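Local atomic coordinates of Bis(5'-nucleosyl)-tetraphosphatase [asymmetrical] (Caenorhabditis elegans, PDB entry 1KTG), a protein that hydrolyses diadenosine tetraphosphate asymmetrically to AMP and ATP, using divalent metal ions such as magnesium, as a member of the Nudix family. Residues L21-S26 and K54-I59; G7-R12 and S126-F131. All blocks are in the same frame, centred on the assembly; numbering follows the deposited sequence.

Interaction 1 of 2, residues L21-S26 and K54-I59; sequences LLLQAS and KEEANI. With MG (magnesium ion), chain I; MG (magnesium ion), chain F.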
loop_
_atom_site.group_PDB
_atom_site.type_symbol
_atom_site.label_atom_id
_atom_site.label_comp_id
_atom_site.label_asym_id
_atom_site.label_seq_id
_atom_site.Cartn_x
_atom_site.Cartn_y
_atom_site.Cartn_z
ATOM N N LEU A 21 -3.081 2.806 -5.675
ATOM C CA LEU A 21 -2.069 2.046 -6.401
ATOM C C LEU A 21 -1.933 0.627 -5.847
ATOM O O LEU A 21 -1.695 0.439 -4.663
ATOM C CB LEU A 21 -0.708 2.750 -6.345
ATOM C CG LEU A 21 0.459 2.039 -7.054
ATOM C CD1 LEU A 21 0.221 1.918 -8.558
ATOM C CD2 LEU A 21 1.798 2.726 -6.771
ATOM N N LEU A 22 -2.108 -0.363 -6.710
ATOM C CA LEU A 22 -1.904 -1.748 -6.332
ATOM C C LEU A 22 -0.815 -2.339 -7.213
ATOM O O LEU A 22 -0.718 -2.002 -8.412
ATOM C CB LEU A 22 -3.192 -2.561 -6.460
ATOM C CG LEU A 22 -4.315 -2.173 -5.498
ATOM C CD1 LEU A 22 -5.533 -3.045 -5.763
ATOM C CD2 LEU A 22 -3.886 -2.308 -4.049
ATOM N N LEU A 23 -0.017 -3.226 -6.608
ATOM C CA LEU A 23 1.083 -3.934 -7.271
ATOM C C LEU A 23 0.835 -5.448 -7.262
ATOM O O LEU A 23 0.410 -6.030 -6.262
ATOM C CB LEU A 23 2.406 -3.662 -6.558
ATOM C CG LEU A 23 2.755 -2.220 -6.214
ATOM C CD1 LEU A 23 4.099 -2.198 -5.498
ATOM C CD2 LEU A 23 2.796 -1.350 -7.459
ATOM N N GLN A 24 1.108 -6.084 -8.387
ATOM C CA GLN A 24 0.893 -7.509 -8.515
ATOM C C GLN A 24 2.207 -8.254 -8.316
ATOM O O GLN A 24 3.191 -8.014 -9.030
ATOM C CB GLN A 24 0.293 -7.835 -9.879
ATOM C CG GLN A 24 -0.240 -9.231 -9.956
ATOM C CD GLN A 24 -0.608 -9.645 -11.361
ATOM O OE1 GLN A 24 -0.015 -9.170 -12.333
ATOM N NE2 GLN A 24 -1.576 -10.550 -11.474
ATOM N N ALA A 25 2.219 -9.157 -7.339
ATOM C CA ALA A 25 3.409 -9.927 -7.014
ATOM C C ALA A 25 3.854 -10.753 -8.206
ATOM O O ALA A 25 3.037 -11.291 -8.941
ATOM C CB ALA A 25 3.139 -10.836 -5.841
ATOM N N SER A 26 5.164 -10.882 -8.364
ATOM C CA SER A 26 5.735 -11.643 -9.471
ATOM C C SER A 26 5.850 -13.132 -9.147
ATOM O O SER A 26 6.267 -13.930 -9.990
ATOM C CB SER A 26 7.117 -11.092 -9.788
ATOM O OG SER A 26 7.971 -11.276 -8.677
ATOM N N LYS A 54 9.687 2.969 -1.859
ATOM C CA LYS A 54 10.729 3.408 -2.775
ATOM C C LYS A 54 11.221 2.225 -3.596
ATOM O O LYS A 54 11.369 2.323 -4.812
ATOM C CB LYS A 54 11.892 4.049 -2.005
ATOM N N GLU A 55 11.430 1.090 -2.936
ATOM C CA GLU A 55 11.942 -0.106 -3.605
ATOM C C GLU A 55 10.977 -0.714 -4.609
ATOM O O GLU A 55 11.392 -1.115 -5.698
ATOM C CB GLU A 55 12.298 -1.196 -2.582
ATOM C CG GLU A 55 13.579 -0.950 -1.801
ATOM C CD GLU A 55 13.834 -2.000 -0.733
ATOM O OE1 GLU A 55 13.084 -2.994 -0.672
ATOM O OE2 GLU A 55 14.772 -1.827 0.066
ATOM N N GLU A 56 9.704 -0.807 -4.236
ATOM C CA GLU A 56 8.736 -1.541 -5.048
ATOM C C GLU A 56 8.038 -0.717 -6.127
ATOM O O GLU A 56 7.604 -1.266 -7.147
ATOM C CB GLU A 56 7.704 -2.216 -4.139
ATOM C CG GLU A 56 8.334 -3.215 -3.175
ATOM C CD GLU A 56 7.327 -3.943 -2.309
ATOM O OE1 GLU A 56 6.125 -3.583 -2.311
ATOM O OE2 GLU A 56 7.740 -4.913 -1.634
ATOM N N ALA A 57 7.902 0.587 -5.904
ATOM C CA ALA A 57 7.177 1.427 -6.857
ATOM C C ALA A 57 7.983 2.620 -7.356
ATOM O O ALA A 57 7.513 3.363 -8.213
ATOM C CB ALA A 57 5.883 1.886 -6.247
ATOM N N ASN A 58 9.185 2.799 -6.821
ATOM C CA ASN A 58 10.065 3.899 -7.209
ATOM C C ASN A 58 9.456 5.263 -6.871
ATOM O O ASN A 58 9.652 6.237 -7.596
ATOM C CB ASN A 58 10.425 3.817 -8.695
ATOM C CG ASN A 58 11.759 4.453 -9.014
ATOM O OD1 ASN A 58 12.004 4.852 -10.149
ATOM N ND2 ASN A 58 12.637 4.535 -8.029
ATOM N N ILE A 59 8.708 5.300 -5.766
ATOM C CA ILE A 59 8.134 6.533 -5.240
ATOM C C ILE A 59 8.873 6.877 -3.944
ATOM O O ILE A 59 8.919 6.062 -3.002
ATOM C CB ILE A 59 6.642 6.370 -4.969
ATOM C CG1 ILE A 59 5.897 6.127 -6.280
ATOM C CG2 ILE A 59 6.096 7.606 -4.275
ATOM C CD1 ILE A 59 4.458 5.657 -6.114
HETATM MG MG MG I . 9.613 -5.532 -0.939
HETATM MG MG MG F . 6.568 -6.261 -0.600
HETATM O O HOH W 1 11.046 -4.331 -2.064
HETATM O O HOH W 2 4.707 -5.810 -1.526
HETATM O O HOH W 3 5.577 -7.834 0.382
HETATM O O HOH W 4 7.017 -7.628 -2.179
#
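Strand 21-25 runs past the last turn of helix 45-57 with L23 and A57 closest in backbone, their CA atoms 8.1 Å apart, and no hydrogen bond crosses between them. Side chains bridge the distance. L21 sends its CD2 methyl tip to tip against I59, meeting CD1 at 4.0 Å, and the same methyl lies near the CB of A57. What brings it there is the first torsion, which sets CG anti to the backbone N (chi1 179°). Two residues along, on the same side of the strand, L23 crosses the stem of E56 at a slant, its CD1 3.9 Å from the glutamate CB. The leucine thus packs on the aliphatic base of a side chain whose far end is wholly polar. Extended beyond CG, E56 carries its carboxylate to the metals: OE2 bridges two magnesium ions, at 2.1 Å from each. The other oxygen, OE1, accepts a hydrogen bond at 2.8 Å from a water that is itself a ligand of one of those ions, so both carboxylate oxygens are tied to the cluster and rotation of the group is restrained. E55 joins indirectly, its OE1 taking a hydrogen bond from a water on the second magnesium. K54 to N58 belong to the Nudix box, whose helix here presents E56 to the magnesium ions. E52, E103 and the carbonyl oxygen of K36 supply further magnesium ligands, while strand 17-25 pairs with strands 3-14, 32-38 and 104-110, and W109 and H104 pack beside L21 and L23.

Interaction 2 of 2, residues G7-R12 and S126-F131; sequences GLVIYR and SLLRKF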
loop_
_atom_site.group_PDB
_atom_site.type_symbol
_atom_site.label_atom_id
_atom_site.label_comp_id
_atom_site.label_asym_id
_atom_site.label_seq_id
_atom_site.Cartn_x
_atom_site.Cartn_y
_atom_site.Cartn_z
ATOM N N GLY A 7 3.615 -0.761 5.015
ATOM C CA GLY A 7 3.584 -0.188 3.695
ATOM C C GLY A 7 2.772 1.075 3.664
ATOM O O GLY A 7 2.367 1.602 4.699
ATOM N N LEU A 8 2.536 1.557 2.453
ATOM C CA LEU A 8 1.802 2.780 2.242
ATOM C C LEU A 8 0.686 2.542 1.237
ATOM O O LEU A 8 0.916 1.993 0.165
ATOM C CB LEU A 8 2.738 3.874 1.713
ATOM C CG LEU A 8 3.864 4.330 2.651
ATOM C CD1 LEU A 8 4.695 5.427 2.029
ATOM C CD2 LEU A 8 3.321 4.760 4.007
ATOM N N VAL A 9 -0.529 2.904 1.626
ATOM C CA VAL A 9 -1.653 2.888 0.708
ATOM C C VAL A 9 -1.504 4.198 -0.052
ATOM O O VAL A 9 -1.856 5.262 0.439
ATOM C CB VAL A 9 -2.996 2.806 1.438
ATOM C CG1 VAL A 9 -4.170 3.017 0.461
ATOM C CG2 VAL A 9 -3.136 1.458 2.121
ATOM N N ILE A 10 -0.886 4.107 -1.219
ATOM C CA ILE A 10 -0.694 5.262 -2.077
ATOM C C ILE A 10 -1.959 5.541 -2.869
ATOM O O ILE A 10 -2.551 4.621 -3.434
ATOM C CB ILE A 10 0.418 4.974 -3.085
ATOM C CG1 ILE A 10 1.723 4.575 -2.377
ATOM C CG2 ILE A 10 0.585 6.170 -4.031
ATOM C CD1 ILE A 10 2.296 5.623 -1.484
ATOM N N TYR A 11 -2.363 6.806 -2.914
ATOM C CA TYR A 11 -3.484 7.216 -3.749
ATOM C C TYR A 11 -3.105 8.456 -4.519
ATOM O O TYR A 11 -2.152 9.172 -4.173
ATOM C CB TYR A 11 -4.749 7.491 -2.930
ATOM C CG TYR A 11 -4.751 8.798 -2.158
ATOM C CD1 TYR A 11 -5.445 9.905 -2.629
ATOM C CD2 TYR A 11 -4.083 8.917 -0.951
ATOM C CE1 TYR A 11 -5.458 11.104 -1.927
ATOM C CE2 TYR A 11 -4.095 10.109 -0.238
ATOM C CZ TYR A 11 -4.780 11.199 -0.726
ATOM O OH TYR A 11 -4.792 12.391 -0.009
ATOM N N ARG A 12 -3.867 8.705 -5.572
ATOM C CA ARG A 12 -3.742 9.926 -6.327
ATOM C C ARG A 12 -5.142 10.415 -6.644
ATOM O O ARG A 12 -6.131 9.692 -6.452
ATOM C CB ARG A 12 -2.946 9.704 -7.610
ATOM C CG ARG A 12 -3.717 8.969 -8.702
ATOM C CD ARG A 12 -2.880 8.651 -9.929
ATOM N NE ARG A 12 -3.665 7.963 -10.951
ATOM C CZ ARG A 12 -3.194 7.582 -12.123
ATOM N NH1 ARG A 12 -1.921 7.834 -12.454
ATOM N NH2 ARG A 12 -4.003 6.972 -12.978
ATOM N N SER A 126 -11.922 -3.673 3.842
ATOM C CA SER A 126 -12.392 -2.825 4.944
ATOM C C SER A 126 -11.425 -1.668 5.220
ATOM O O SER A 126 -11.850 -0.549 5.508
ATOM C CB SER A 126 -12.582 -3.670 6.201
ATOM O OG SER A 126 -13.616 -4.607 6.007
ATOM N N LEU A 127 -10.127 -1.942 5.116
ATOM C CA LEU A 127 -9.100 -0.929 5.323
ATOM C C LEU A 127 -9.222 0.165 4.254
ATOM O O LEU A 127 -9.225 1.359 4.562
ATOM C CB LEU A 127 -7.710 -1.582 5.291
ATOM C CG LEU A 127 -6.505 -0.681 5.550
ATOM C CD1 LEU A 127 -5.349 -1.490 6.147
ATOM C CD2 LEU A 127 -6.064 -0.009 4.268
ATOM N N LEU A 128 -9.360 -0.244 2.999
ATOM C CA LEU A 128 -9.501 0.715 1.907
ATOM C C LEU A 128 -10.765 1.567 2.095
ATOM O O LEU A 128 -10.745 2.769 1.843
ATOM C CB LEU A 128 -9.519 -0.014 0.547
ATOM C CG LEU A 128 -8.207 -0.686 0.120
ATOM C CD1 LEU A 128 -8.418 -1.567 -1.107
ATOM C CD2 LEU A 128 -7.123 0.322 -0.130
ATOM N N ARG A 129 -11.856 0.957 2.562
ATOM C CA ARG A 129 -13.080 1.717 2.810
ATOM C C ARG A 129 -12.840 2.755 3.903
ATOM O O ARG A 129 -13.284 3.900 3.792
ATOM C CB ARG A 129 -14.241 0.793 3.202
ATOM C CG ARG A 129 -14.712 -0.078 2.055
ATOM C CD ARG A 129 -15.996 -0.826 2.291
ATOM N NE ARG A 129 -16.324 -1.676 1.147
ATOM C CZ ARG A 129 -16.861 -1.248 -0.001
ATOM N NH1 ARG A 129 -17.110 -2.117 -0.971
ATOM N NH2 ARG A 129 -17.165 0.036 -0.187
ATOM N N LYS A 130 -12.116 2.354 4.945
ATOM C CA LYS A 130 -11.804 3.240 6.061
ATOM C C LYS A 130 -10.985 4.430 5.590
ATOM O O LYS A 130 -11.265 5.584 5.938
ATOM C CB LYS A 130 -11.029 2.470 7.125
ATOM N N PHE A 131 -9.971 4.133 4.786
ATOM C CA PHE A 131 -9.086 5.142 4.238
ATOM C C PHE A 131 -9.834 6.070 3.286
ATOM O O PHE A 131 -9.597 7.271 3.284
ATOM C CB PHE A 131 -7.910 4.468 3.542
ATOM C CG PHE A 131 -6.852 3.966 4.497
ATOM C CD1 PHE A 131 -5.578 3.670 4.046
ATOM C CD2 PHE A 131 -7.135 3.807 5.854
ATOM C CE1 PHE A 131 -4.582 3.236 4.930
ATOM C CE2 PHE A 131 -6.144 3.363 6.745
ATOM C CZ PHE A 131 -4.878 3.075 6.283
#
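V9 on strand 7-12 faces L128 on helix 126-131 at a CA separation of 8.2 Å. The two short segment axes pass 11.0 Å apart and cross at -53°; the gap between the backbones is filled by side chains, and the contact converges on V9. This valine is the strand's sole contributor: its two methyls spread between three residues of the helix. CG1, held anti to the backbone N (chi1 171°), meets CD2 of L128 at 4.0 Å, the leucine's end coming nearer although its CB does not point at the strand. CG2 reaches L127 and, like CG1, the F131 ring. It lies 3.9 Å from CD2 of L127 and 3.6 Å from CE1 of F131, which it approaches obliquely. The valine CB sits at the edge of that ring, in its plane, 3.8 Å from CD1. One face of the ring is taken by L127 of its own helix, whose CD2 stands 3.6 Å above the plane, offset toward the rim. The aromatic group is therefore bordered by leucine on a face and by valine at an edge. Replacing V9 with an alanine would probably leave L128 CD2 and L127 CD2 without their methyl partners and open a gap beside CE1 of F131, though CB would still meet the ring edge. Around this site, L128 also packs on L112 and A115 of helix 112-119, L127 on L74, and V9 on F20, so the C-terminal helix is seated against the Nudix sheet. No polar group takes part across the contact; the grip between helix and strand is hydrophobic, resting on the fit of buried methyls and one ring rather than on directional bonds.

In the fold
Both interactions are buried, and both dock a helix on the same mixed sheet: 21-26 lies on strand 17-25 and 7-12 on strand 3-14, antiparallel neighbours in it. The two contacts touch directly where L21 N probably hydrogen-bonds to I10 O, at 2.9 Å, although their centres are 14 Å apart. Along the chain interaction 1 is nested within the loop that interaction 2 closes. Their chemistry diverges with their place in the fold. Interaction 1 grades from leucine packing into the magnesium cluster of the Nudix site, whereas interaction 2 is entirely apolar, its V9 side chain about 13 Å from a bound magnesium ion at nearest atoms.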